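Local coordinates for protein putative pore-forming toxin (Bacteroides vulgatus ATCC 8482, PDB 3KOG) that is of unknown function but may act as a pore-forming toxin, at residues 26-31 with 153-158; 106-111 with 187-192; 138-143 with 211-216. One frame throughout, in Å; residues are numbered along the deposited sequence.

Contact 1: 26-31 with 153-158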
ATOM      1  N   ILE A  26      -8.974  -0.928  14.326  1.00  8.80           N
ATOM      2  CA  ILE A  26      -9.772  -2.018  14.882  1.00  9.70           C
ATOM      3  C   ILE A  26      -9.755  -1.988  16.399  1.00 11.02           C
ATOM      4  O   ILE A  26      -8.693  -1.998  17.040  1.00 11.57           O
ATOM      5  CB  ILE A  26      -9.272  -3.411  14.416  1.00 10.75           C
ATOM      6  CG1 ILE A  26      -9.272  -3.511  12.906  1.00 11.32           C
ATOM      7  CG2 ILE A  26     -10.081  -4.592  15.088  1.00 10.07           C
ATOM      8  CD1 ILE A  26     -10.641  -3.258  12.190  1.00 14.05           C
ATOM      9  N   ASP A  27     -10.943  -1.975  16.979  1.00  9.45           N
ATOM     10  CA  ASP A  27     -11.069  -2.090  18.381  1.00 11.45           C
ATOM     11  C   ASP A  27     -11.070  -3.594  18.709  1.00 11.09           C
ATOM     12  O   ASP A  27     -12.026  -4.281  18.410  1.00 13.54           O
ATOM     13  CB  ASP A  27     -12.374  -1.447  18.810  1.00 10.72           C
ATOM     14  CG  ASP A  27     -12.654  -1.606  20.269  1.00 11.86           C
ATOM     15  OD1 ASP A  27     -11.852  -2.158  21.050  1.00 13.69           O
ATOM     16  OD2 ASP A  27     -13.726  -1.138  20.650  1.00 20.94           O
ATOM     17  N   ALA A  28     -10.007  -4.050  19.320  1.00 13.13           N
ATOM     18  CA  ALA A  28      -9.752  -5.481  19.558  1.00 13.54           C
ATOM     19  C   ALA A  28     -10.697  -6.040  20.583  1.00 14.78           C
ATOM     20  O   ALA A  28     -10.889  -7.276  20.671  1.00 15.69           O
ATOM     21  CB  ALA A  28      -8.285  -5.675  20.026  1.00 13.69           C
ATOM     22  N   THR A  29     -11.267  -5.166  21.398  1.00 15.43           N
ATOM     23  CA  THR A  29     -12.086  -5.663  22.461  1.00 17.90           C
ATOM     24  C   THR A  29     -13.377  -6.208  21.901  1.00 18.07           C
ATOM     25  O   THR A  29     -13.974  -7.144  22.453  1.00 17.89           O
ATOM     26  CB  THR A  29     -12.248  -4.629  23.595  1.00 18.70           C
ATOM     27  OG1 THR A  29     -12.858  -3.469  23.095  1.00 19.77           O
ATOM     28  CG2 THR A  29     -10.816  -4.279  24.168  1.00 23.17           C
ATOM     29  N   THR A  30     -13.772  -5.707  20.755  1.00 17.66           N
ATOM     30  CA  THR A  30     -14.966  -6.175  20.150  1.00 18.57           C
ATOM     31  C   THR A  30     -14.832  -6.703  18.720  1.00 18.27           C
ATOM     32  O   THR A  30     -15.746  -7.342  18.205  1.00 18.25           O
ATOM     33  CB  THR A  30     -15.976  -5.051  20.266  1.00 19.93           C
ATOM     34  OG1 THR A  30     -17.256  -5.521  19.867  1.00 27.01           O
ATOM     35  CG2 THR A  30     -15.555  -3.866  19.466  1.00 14.86           C
ATOM     36  N   GLY A  31     -13.705  -6.444  18.081  1.00 17.40           N
ATOM     37  CA  GLY A  31     -13.500  -6.791  16.692  1.00 17.86           C
ATOM     38  C   GLY A  31     -14.097  -5.827  15.686  1.00 18.48           C
ATOM     39  O   GLY A  31     -14.275  -6.183  14.544  1.00 22.95           O
ATOM     40  N   LYS A 153      -7.773 -13.230  20.023  1.00 10.12           N
ATOM     41  CA  LYS A 153      -8.349 -13.770  18.786  1.00 10.12           C
ATOM     42  C   LYS A 153      -8.812 -12.661  17.840  1.00  9.83           C
ATOM     43  O   LYS A 153      -8.629 -12.769  16.619  1.00  8.84           O
ATOM     44  CB  LYS A 153      -9.483 -14.778  19.073  1.00 11.22           C
ATOM     45  CG  LYS A 153      -8.951 -16.048  19.773  1.00 13.44           C
ATOM     46  CD  LYS A 153     -10.037 -17.135  20.028  1.00 19.37           C
ATOM     47  CE  LYS A 153     -11.101 -16.675  20.999  1.00 21.22           C
ATOM     48  NZ  LYS A 153     -12.040 -17.820  21.442  1.00 25.69           N
ATOM     49  N   ASN A 154      -9.390 -11.595  18.387  1.00  8.67           N
ATOM     50  CA  ASN A 154      -9.857 -10.484  17.554  1.00  8.20           C
ATOM     51  C   ASN A 154      -8.718  -9.766  16.823  1.00  7.89           C
ATOM     52  O   ASN A 154      -8.853  -9.346  15.645  1.00  5.17           O
ATOM     53  CB  ASN A 154     -10.649  -9.465  18.414  1.00  8.21           C
ATOM     54  CG  ASN A 154     -12.041  -9.966  18.792  1.00  8.46           C
ATOM     55  OD1 ASN A 154     -12.547 -10.873  18.157  1.00 13.34           O
ATOM     56  ND2 ASN A 154     -12.653  -9.382  19.820  1.00  4.96           N
ATOM     57  N   ILE A 155      -7.618  -9.589  17.556  1.00  7.97           N
ATOM     58  CA  ILE A 155      -6.410  -9.014  17.001  1.00  8.50           C
ATOM     59  C   ILE A 155      -5.911  -9.834  15.809  1.00  8.85           C
ATOM     60  O   ILE A 155      -5.618  -9.305  14.718  1.00  7.25           O
ATOM     61  CB  ILE A 155      -5.308  -8.887  18.103  1.00  7.96           C
ATOM     62  CG1 ILE A 155      -5.729  -7.901  19.180  1.00  8.33           C
ATOM     63  CG2 ILE A 155      -4.000  -8.364  17.472  1.00 10.06           C
ATOM     64  CD1 ILE A 155      -4.782  -7.745  20.417  1.00  8.15           C
ATOM     65  N   ILE A 156      -5.788 -11.146  15.999  1.00  8.51           N
ATOM     66  CA  ILE A 156      -5.320 -11.997  14.905  1.00  8.32           C
ATOM     67  C   ILE A 156      -6.276 -11.960  13.714  1.00  8.80           C
ATOM     68  O   ILE A 156      -5.836 -11.812  12.583  1.00  8.55           O
ATOM     69  CB  ILE A 156      -5.022 -13.464  15.370  1.00  7.54           C
ATOM     70  CG1 ILE A 156      -3.992 -13.404  16.487  1.00  6.11           C
ATOM     71  CG2 ILE A 156      -4.470 -14.274  14.183  1.00  8.55           C
ATOM     72  CD1 ILE A 156      -3.752 -14.737  17.354  1.00  5.20           C
ATOM     73  N   ASP A 157      -7.576 -12.029  13.984  1.00  8.81           N
ATOM     74  CA  ASP A 157      -8.603 -12.013  12.916  1.00 10.16           C
ATOM     75  C   ASP A 157      -8.608 -10.722  12.093  1.00  8.67           C
ATOM     76  O   ASP A 157      -9.026 -10.712  10.954  1.00  8.75           O
ATOM     77  CB  ASP A 157     -10.007 -12.211  13.517  1.00 11.31           C
ATOM     78  CG  ASP A 157     -10.220 -13.607  14.065  1.00 16.07           C
ATOM     79  OD1 ASP A 157      -9.410 -14.511  13.741  1.00 22.08           O
ATOM     80  OD2 ASP A 157     -11.203 -13.808  14.822  1.00 23.23           O
ATOM     81  N   ALA A 158      -8.117  -9.647  12.679  1.00  8.94           N
ATOM     82  CA  ALA A 158      -8.091  -8.344  12.050  1.00  9.19           C
ATOM     83  C   ALA A 158      -7.170  -8.364  10.856  1.00  9.07           C
ATOM     84  O   ALA A 158      -7.371  -7.589   9.925  1.00  9.59           O
ATOM     85  CB  ALA A 158      -7.652  -7.275  13.061  1.00  8.60           C
TER

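Contact 2: 106-111 with 187-192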
ATOM      1  N   ASN A 106       8.804  -8.652   4.697  1.00 20.88           N
ATOM      2  CA  ASN A 106       9.517  -8.811   3.444  1.00 21.61           C
ATOM      3  C   ASN A 106       8.532  -8.800   2.293  1.00 20.44           C
ATOM      4  O   ASN A 106       7.602  -9.586   2.295  1.00 18.40           O
ATOM      5  CB  ASN A 106      10.296 -10.127   3.444  1.00 22.80           C
ATOM      6  CG  ASN A 106      11.020 -10.372   2.131  1.00 29.35           C
ATOM      7  OD1 ASN A 106      12.133  -9.857   1.908  1.00 38.93           O
ATOM      8  ND2 ASN A 106      10.404 -11.168   1.247  1.00 31.78           N
ATOM      9  N   SER A 107       8.770  -7.916   1.316  1.00 19.52           N
ATOM     10  CA  SER A 107       7.916  -7.756   0.160  1.00 19.64           C
ATOM     11  C   SER A 107       8.570  -8.317  -1.077  1.00 19.79           C
ATOM     12  O   SER A 107       9.793  -8.198  -1.255  1.00 20.20           O
ATOM     13  CB  SER A 107       7.579  -6.317  -0.064  1.00 20.17           C
ATOM     14  OG  SER A 107       7.059  -5.802   1.128  1.00 21.32           O
ATOM     15  N   GLN A 108       7.763  -8.961  -1.889  1.00 18.82           N
ATOM     16  CA  GLN A 108       8.222  -9.552  -3.137  1.00 19.42           C
ATOM     17  C   GLN A 108       7.142  -9.320  -4.180  1.00 18.76           C
ATOM     18  O   GLN A 108       5.956  -9.093  -3.869  1.00 16.26           O
ATOM     19  CB  GLN A 108       8.573 -11.035  -2.942  1.00 20.06           C
ATOM     20  CG  GLN A 108       7.380 -11.970  -2.964  1.00 25.22           C
ATOM     21  CD  GLN A 108       7.741 -13.416  -2.573  1.00 31.27           C
ATOM     22  OE1 GLN A 108       7.776 -13.758  -1.378  1.00 34.82           O
ATOM     23  NE2 GLN A 108       7.964 -14.278  -3.579  1.00 30.66           N
ATOM     24  N   ILE A 109       7.573  -9.287  -5.447  1.00 19.26           N
ATOM     25  CA  ILE A 109       6.626  -9.163  -6.548  1.00 18.55           C
ATOM     26  C   ILE A 109       6.058 -10.543  -6.701  1.00 17.88           C
ATOM     27  O   ILE A 109       6.790 -11.512  -6.921  1.00 17.99           O
ATOM     28  CB  ILE A 109       7.289  -8.699  -7.861  1.00 18.37           C
ATOM     29  CG1 ILE A 109       7.827  -7.272  -7.687  1.00 20.41           C
ATOM     30  CG2 ILE A 109       6.291  -8.838  -9.035  1.00 19.38           C
ATOM     31  CD1 ILE A 109       8.957  -6.863  -8.654  1.00 24.50           C
ATOM     32  N   GLU A 110       4.751 -10.663  -6.582  1.00 17.18           N
ATOM     33  CA  GLU A 110       4.119 -11.955  -6.839  1.00 17.47           C
ATOM     34  C   GLU A 110       3.794 -12.163  -8.326  1.00 17.03           C
ATOM     35  O   GLU A 110       3.944 -13.259  -8.835  1.00 16.91           O
ATOM     36  CB  GLU A 110       2.837 -12.046  -6.047  1.00 17.87           C
ATOM     37  CG  GLU A 110       2.072 -13.293  -6.244  1.00 22.67           C
ATOM     38  CD  GLU A 110       0.853 -13.328  -5.359  1.00 27.84           C
ATOM     39  OE1 GLU A 110       0.011 -12.394  -5.448  1.00 29.60           O
ATOM     40  OE2 GLU A 110       0.745 -14.306  -4.602  1.00 34.08           O
ATOM     41  N   THR A 111       3.263 -11.130  -8.967  1.00 16.28           N
ATOM     42  CA  THR A 111       2.867 -11.184 -10.363  1.00 15.52           C
ATOM     43  C   THR A 111       3.164  -9.853 -11.011  1.00 15.06           C
ATOM     44  O   THR A 111       3.020  -8.807 -10.365  1.00 14.52           O
ATOM     45  CB  THR A 111       1.366 -11.532 -10.509  1.00 15.46           C
ATOM     46  OG1 THR A 111       1.144 -12.782  -9.869  1.00 18.63           O
ATOM     47  CG2 THR A 111       0.960 -11.650 -11.979  1.00 16.55           C
ATOM     48  N   TYR A 187       1.589  -6.945  -8.572  1.00 14.07           N
ATOM     49  CA  TYR A 187       1.011  -7.383  -7.330  1.00 15.04           C
ATOM     50  C   TYR A 187       2.123  -7.761  -6.403  1.00 14.71           C
ATOM     51  O   TYR A 187       2.929  -8.602  -6.707  1.00 14.62           O
ATOM     52  CB  TYR A 187       0.104  -8.602  -7.553  1.00 15.96           C
ATOM     53  CG  TYR A 187      -1.099  -8.399  -8.424  1.00 20.16           C
ATOM     54  CD1 TYR A 187      -1.616  -7.151  -8.668  1.00 20.96           C
ATOM     55  CD2 TYR A 187      -1.772  -9.499  -8.942  1.00 26.08           C
ATOM     56  CE1 TYR A 187      -2.724  -6.982  -9.429  1.00 24.24           C
ATOM     57  CE2 TYR A 187      -2.896  -9.338  -9.709  1.00 29.56           C
ATOM     58  CZ  TYR A 187      -3.349  -8.049  -9.965  1.00 29.97           C
ATOM     59  OH  TYR A 187      -4.482  -7.838 -10.724  1.00 33.77           O
HETATM   60  N   MSE A 188       2.151  -7.100  -5.257  1.00 14.71           N
HETATM   61  CA  MSE A 188       3.152  -7.235  -4.231  1.00 14.51           C
HETATM   62  C   MSE A 188       2.554  -8.129  -3.103  1.00 14.86           C
HETATM   63  O   MSE A 188       1.373  -7.963  -2.729  1.00 14.18           O
HETATM   64  CB  MSE A 188       3.449  -5.841  -3.637  1.00 14.62           C
HETATM   65  CG  MSE A 188       3.787  -4.716  -4.654  1.00 15.60           C
HETATM   66 SE   MSE A 188       5.289  -5.233  -5.744  0.75 14.80          SE
HETATM   67  CE  MSE A 188       6.569  -5.622  -4.371  1.00 13.56           C
ATOM     68  N   LYS A 189       3.336  -9.107  -2.658  1.00 14.14           N
ATOM     69  CA  LYS A 189       2.998  -9.988  -1.536  1.00 14.82           C
ATOM     70  C   LYS A 189       3.988  -9.701  -0.426  1.00 13.68           C
ATOM     71  O   LYS A 189       5.185  -9.829  -0.624  1.00 14.56           O
ATOM     72  CB  LYS A 189       3.098 -11.456  -1.931  1.00 14.94           C
ATOM     73  CG  LYS A 189       2.752 -12.394  -0.745  1.00 17.98           C
ATOM     74  CD  LYS A 189       2.718 -13.839  -1.143  1.00 19.07           C
ATOM     75  CE  LYS A 189       4.048 -14.499  -0.987  1.00 21.73           C
ATOM     76  NZ  LYS A 189       3.870 -15.997  -0.950  1.00 22.04           N
ATOM     77  N   THR A 190       3.500  -9.231   0.717  1.00 14.05           N
ATOM     78  CA  THR A 190       4.343  -8.862   1.816  1.00 11.99           C
ATOM     79  C   THR A 190       4.072  -9.906   2.946  1.00 13.02           C
ATOM     80  O   THR A 190       2.934 -10.097   3.335  1.00 12.33           O
ATOM     81  CB  THR A 190       4.074  -7.446   2.283  1.00 12.90           C
ATOM     82  OG1 THR A 190       4.368  -6.469   1.258  1.00 13.45           O
ATOM     83  CG2 THR A 190       4.869  -7.109   3.538  1.00 11.53           C
ATOM     84  N   THR A 191       5.108 -10.590   3.418  1.00 11.03           N
ATOM     85  CA  THR A 191       5.027 -11.543   4.529  1.00 11.99           C
ATOM     86  C   THR A 191       5.599 -10.859   5.783  1.00 12.45           C
ATOM     87  O   THR A 191       6.756 -10.429   5.795  1.00 13.29           O
ATOM     88  CB  THR A 191       5.777 -12.859   4.243  1.00 12.13           C
ATOM     89  OG1 THR A 191       5.328 -13.381   2.964  1.00 11.96           O
ATOM     90  CG2 THR A 191       5.528 -13.947   5.413  1.00 14.27           C
ATOM     91  N   SER A 192       4.753 -10.736   6.804  1.00 12.34           N
ATOM     92  CA  SER A 192       5.074 -10.042   8.041  1.00 12.28           C
ATOM     93  C   SER A 192       4.797 -10.916   9.258  1.00 11.22           C
ATOM     94  O   SER A 192       3.767 -11.580   9.319  1.00 11.81           O
ATOM     95  CB  SER A 192       4.272  -8.743   8.122  1.00 11.54           C
ATOM     96  OG  SER A 192       4.504  -7.878   6.993  1.00 14.60           O
TER
HETATM   97  O   HOH W   1       6.184 -12.093   0.406  1.00 20.67           O

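Contact 3: 138-143 with 211-216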
ATOM      1  N   SER A 138      -5.362  -9.240   2.958  1.00 12.03           N
ATOM      2  CA  SER A 138      -4.535  -9.770   4.009  1.00 12.15           C
ATOM      3  C   SER A 138      -5.109 -11.141   4.460  1.00 12.04           C
ATOM      4  O   SER A 138      -6.332 -11.306   4.519  1.00 11.69           O
ATOM      5  CB  SER A 138      -4.550  -8.775   5.146  1.00 12.58           C
ATOM      6  OG  SER A 138      -3.750  -9.169   6.203  1.00 14.55           O
ATOM      7  N   GLU A 139      -4.204 -12.091   4.704  1.00 11.91           N
ATOM      8  CA  GLU A 139      -4.524 -13.425   5.224  0.55 11.29           C
ATOM      9  C   GLU A 139      -3.486 -13.857   6.272  1.00 11.51           C
ATOM     10  O   GLU A 139      -2.278 -13.662   6.088  1.00 11.67           O
ATOM     11  CB  GLU A 139      -4.595 -14.475   4.087  0.55 11.85           C
ATOM     12  CG  GLU A 139      -3.422 -14.433   3.086  0.55 11.54           C
ATOM     13  CD  GLU A 139      -3.368 -15.631   2.107  0.55 12.23           C
ATOM     14  OE1 GLU A 139      -4.348 -16.428   2.053  0.55 12.42           O
ATOM     15  OE2 GLU A 139      -2.325 -15.777   1.393  0.55 12.02           O
ATOM     16  N   VAL A 140      -3.946 -14.443   7.371  1.00 11.87           N
ATOM     17  CA  VAL A 140      -3.034 -14.992   8.392  1.00 11.04           C
ATOM     18  C   VAL A 140      -2.647 -16.391   7.928  1.00 11.07           C
ATOM     19  O   VAL A 140      -3.516 -17.213   7.700  1.00  9.33           O
ATOM     20  CB  VAL A 140      -3.680 -15.020   9.793  1.00 12.18           C
ATOM     21  CG1 VAL A 140      -2.778 -15.775  10.796  1.00  8.75           C
ATOM     22  CG2 VAL A 140      -3.900 -13.605  10.280  1.00  8.87           C
ATOM     23  N   ILE A 141      -1.350 -16.641   7.717  1.00  9.96           N
ATOM     24  CA  ILE A 141      -0.903 -17.949   7.202  1.00 10.94           C
ATOM     25  C   ILE A 141      -0.308 -18.809   8.296  1.00 10.86           C
ATOM     26  O   ILE A 141      -0.043 -19.976   8.087  1.00  8.86           O
ATOM     27  CB  ILE A 141       0.048 -17.813   5.977  1.00 11.81           C
ATOM     28  CG1 ILE A 141       1.411 -17.163   6.350  1.00 12.84           C
ATOM     29  CG2 ILE A 141      -0.713 -17.068   4.842  1.00 12.44           C
ATOM     30  CD1 ILE A 141       2.457 -17.079   5.232  1.00 12.00           C
ATOM     31  N   LYS A 142      -0.091 -18.229   9.474  1.00 10.78           N
ATOM     32  CA  LYS A 142       0.431 -19.003  10.589  1.00 11.12           C
ATOM     33  C   LYS A 142       0.019 -18.300  11.865  1.00 10.35           C
ATOM     34  O   LYS A 142       0.057 -17.071  11.967  1.00  8.59           O
ATOM     35  CB  LYS A 142       1.962 -19.132  10.492  1.00 11.20           C
ATOM     36  CG  LYS A 142       2.581 -20.029  11.502  1.00 14.27           C
ATOM     37  CD  LYS A 142       4.080 -20.237  11.229  1.00 15.83           C
ATOM     38  CE  LYS A 142       4.737 -20.918  12.457  1.00 19.21           C
ATOM     39  NZ  LYS A 142       6.218 -20.957  12.328  1.00 21.85           N
ATOM     40  N   ASN A 143      -0.349 -19.108  12.848  1.00  9.30           N
ATOM     41  CA  ASN A 143      -0.859 -18.612  14.092  1.00 10.22           C
ATOM     42  C   ASN A 143      -0.503 -19.573  15.203  1.00 10.79           C
ATOM     43  O   ASN A 143      -1.003 -20.693  15.222  1.00 10.27           O
ATOM     44  CB  ASN A 143      -2.373 -18.444  13.975  1.00  9.34           C
ATOM     45  CG  ASN A 143      -3.027 -18.084  15.269  1.00 12.45           C
ATOM     46  OD1 ASN A 143      -2.377 -17.704  16.244  1.00 13.05           O
ATOM     47  ND2 ASN A 143      -4.358 -18.154  15.280  1.00 15.75           N
ATOM     48  N   PHE A 211       2.065 -14.489  15.062  1.00  9.77           N
ATOM     49  CA  PHE A 211       1.343 -14.897  13.852  1.00  9.55           C
ATOM     50  C   PHE A 211       1.981 -14.251  12.639  1.00 10.06           C
ATOM     51  O   PHE A 211       2.703 -13.216  12.761  1.00  8.82           O
ATOM     52  CB  PHE A 211      -0.147 -14.591  13.964  1.00  8.73           C
ATOM     53  CG  PHE A 211      -0.478 -13.107  14.076  1.00  7.84           C
ATOM     54  CD1 PHE A 211      -0.373 -12.461  15.283  1.00  8.74           C
ATOM     55  CD2 PHE A 211      -0.914 -12.415  12.983  1.00  8.75           C
ATOM     56  CE1 PHE A 211      -0.677 -11.108  15.414  1.00  9.33           C
ATOM     57  CE2 PHE A 211      -1.241 -11.073  13.085  1.00 10.40           C
ATOM     58  CZ  PHE A 211      -1.120 -10.428  14.317  1.00  9.54           C
ATOM     59  N   THR A 212       1.770 -14.888  11.478  1.00  9.63           N
ATOM     60  CA  THR A 212       2.379 -14.430  10.240  1.00 10.64           C
ATOM     61  C   THR A 212       1.290 -14.080   9.234  1.00 10.56           C
ATOM     62  O   THR A 212       0.332 -14.835   9.050  1.00  9.76           O
ATOM     63  CB  THR A 212       3.320 -15.507   9.663  1.00 11.16           C
ATOM     64  OG1 THR A 212       4.343 -15.810  10.635  1.00  9.69           O
ATOM     65  CG2 THR A 212       3.959 -15.009   8.330  1.00  8.57           C
ATOM     66  N   VAL A 213       1.460 -12.940   8.587  1.00 10.93           N
ATOM     67  CA  VAL A 213       0.479 -12.416   7.640  1.00 10.81           C
ATOM     68  C   VAL A 213       1.032 -12.231   6.222  1.00 10.59           C
ATOM     69  O   VAL A 213       2.076 -11.588   6.041  1.00  9.29           O
ATOM     70  CB  VAL A 213      -0.019 -11.077   8.100  1.00 10.73           C
ATOM     71  CG1 VAL A 213      -1.113 -10.565   7.146  1.00  7.98           C
ATOM     72  CG2 VAL A 213      -0.506 -11.181   9.590  1.00  9.29           C
ATOM     73  N   ASP A 214       0.301 -12.726   5.228  1.00  9.52           N
ATOM     74  CA  ASP A 214       0.566 -12.323   3.862  1.00 10.98           C
ATOM     75  C   ASP A 214      -0.410 -11.229   3.483  1.00 11.11           C
ATOM     76  O   ASP A 214      -1.626 -11.386   3.608  1.00 10.36           O
ATOM     77  CB  ASP A 214       0.403 -13.482   2.859  1.00 11.61           C
ATOM     78  CG  ASP A 214       1.585 -14.436   2.830  1.00 14.98           C
ATOM     79  OD1 ASP A 214       2.683 -14.163   3.396  1.00 18.08           O
ATOM     80  OD2 ASP A 214       1.422 -15.452   2.142  1.00 15.26           O
ATOM     81  N   SER A 215       0.121 -10.091   3.079  1.00 10.89           N
ATOM     82  CA  SER A 215      -0.698  -8.956   2.700  1.00 12.14           C
ATOM     83  C   SER A 215      -0.321  -8.537   1.268  1.00 12.97           C
ATOM     84  O   SER A 215       0.840  -8.664   0.837  1.00 13.04           O
ATOM     85  CB  SER A 215      -0.546  -7.754   3.656  1.00 11.76           C
ATOM     86  OG  SER A 215       0.762  -7.282   3.765  1.00 13.74           O
ATOM     87  N   TYR A 216      -1.319  -8.020   0.575  1.00 12.22           N
ATOM     88  CA  TYR A 216      -1.227  -7.785  -0.850  1.00 11.98           C
ATOM     89  C   TYR A 216      -1.571  -6.373  -1.168  1.00 11.56           C
ATOM     90  O   TYR A 216      -2.475  -5.829  -0.582  1.00 11.25           O
ATOM     91  CB  TYR A 216      -2.180  -8.700  -1.614  1.00 12.22           C
ATOM     92  CG  TYR A 216      -1.858 -10.154  -1.426  1.00 13.40           C
ATOM     93  CD1 TYR A 216      -2.358 -10.861  -0.331  1.00 15.54           C
ATOM     94  CD2 TYR A 216      -1.005 -10.802  -2.296  1.00 15.83           C
ATOM     95  CE1 TYR A 216      -2.026 -12.154  -0.118  1.00 16.05           C
ATOM     96  CE2 TYR A 216      -0.680 -12.130  -2.107  1.00 16.34           C
ATOM     97  CZ  TYR A 216      -1.206 -12.798  -1.018  1.00 18.17           C
ATOM     98  OH  TYR A 216      -0.874 -14.103  -0.801  1.00 21.32           O
TER

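Contact 1: 26-31 with 153-158
The amide of N154, on helix 150-158, reaches across to the loop that follows strand 18-27. Its ND2 donates to A28 O at 2.9 Å. The bond is fairly straight, with 158° at the hydrogen. The oxygen lies in the amide plane of N154, but ND2 stands above the carbonyl plane of A28 and not on a lone pair. The amide also runs alongside the end of the turn, where ND2 is 3.6 Å from G31 N. CG of N154 is anti to its own carbonyl carbon (chi1 -74°), and this sends the amide out over the loop.

The loop has its own set of bonds. D27 O accepts from G31 N at 2.8 Å and also from T30 N. D27 OD1 accepts from T29 OG1 at 2.6 Å and from T29 N, both on the same face of the carboxylate. The bond from T29 N makes an Asx turn. G31 closes the loop with a positive phi of 81°, a backbone shape suited to glycine.

Beside the polar bond the contact is apolar. A28 CB presses on I155 CG1 at 3.5 Å, closer than usual for two carbons. The methyl of A158 meets both branches of I26, with CB 4.1 Å from CG1 and 4.1 Å from CG2. I93 of strand 85-94 touches A28, I155 and A158, so the helix rests on that strand as well as on the loop. I156 instead packs on I196 of strand 179-198.

The helix and the loop thus meet through alanine methyls set against isoleucine side chains, and through one neutral amide, with no ion pair between them. D27 OD1 is held within its own loop by T29. That bonding probably holds the loop in shape and so presents A28 O to N154.

Contact 2: 106-111 with 187-192
The ring of Y187 meets T111 obliquely, with CD2 4.1 Å from T111 CB. K113 and T218 also touch this side chain, and its OH bonds to T133 O. Further along the same sheet face, the amide of Q108 lies beside the K189 chain, both pointing the same way, with OE1 3.8 Å from CE. The E110 side chain crosses that of K189 at a slant, with OE2 4.0 Å from CD, while OE1 makes a salt bridge to K135.

A water, 2.7 Å from K189 O, can donate to that oxygen, to Q108 OE1 and to T191 OG1, which also has D214 as a partner. With two protons it cannot serve all three at once.

On the other face, S107 OG and T190 OG1 share a hydrogen bond of 2.8 Å. Selenomethionine M188 bends at chi2 (-57°), which lays SE 3.8 Å from I109 CG1. A second bend, at chi3, brings CE back to 3.6 Å from Q108 O.

Paired backbone bonds join N106 with T191 and Q108 with K189. Then the register slips. E110 N donates to Y187 O at 2.8 Å, and T111 N adds a weak bond to the same oxygen. Two residues opposite one make this a classic beta bulge between antiparallel strands 98-120 and 179-198 of the large mixed sheet.

Contact 3: 138-143 with 211-216
I141 and K142 both face T212, a classic beta bulge in the antiparallel pairing of strands 126-143 and 207-225. The tightly packed side carries S138, V140, F211 and V213. S138 OG lies only 3.1 Å from V213 CG1, and it bonds to Y159 O and to a glycerol. V140 CG2 sits 4.2 Å from F211 CD2 and just as close to V213 CG2. The F211 ring meets those of Y194 and Y159, and I156 of helix 150-158 covers it.

The looser, solvent end holds the exposed I141, K142 and N143. K142 touches T212 through CB alone, 4.0 Å from T212 CB, and its extended chain leads away. D214 is a buried polar group on the same face as K142. Its OD1 is bonded to T191 OG1, and K189 gives OD2 a long, weak ion pair. E139 has two conformers, so its bond from Y216 OH and its closeness to D214 OD2 are both doubtful.

At the bulge, T212 O takes a bond from I141 N at 2.8 Å and a weak one from K142 N. With CG1 set between its backbone N and carbonyl carbon (chi1 67°), I141 crosses D214 at about a right angle, and its CD1 rests 3.5 Å from D214 OD1.

Contacts 2 and 3 share one sheet, in which strands 179-198 and 207-225 are neighbours. Their centres are 12 Å apart. Probable backbone bonds join them directly: T190 N to S215 O at 2.7 Å and S192 O to V213 N at 2.8 Å. Contact 1 is centred 15 Å from contact 3. I156 of contact 1 touches it at several points, with CD1 3.5 Å from N143 OD1 and O 3.5 Å from V140 CG2. Contacts 1 and 2 do not touch; their nearest atoms are about 10 Å apart. No active site is known. The side chains of S138, N143 and M188 lie about 3 Å from glycerol, 4 Å from acetate and 4 Å from methylpentanediol, all probably from the crystallisation liquor.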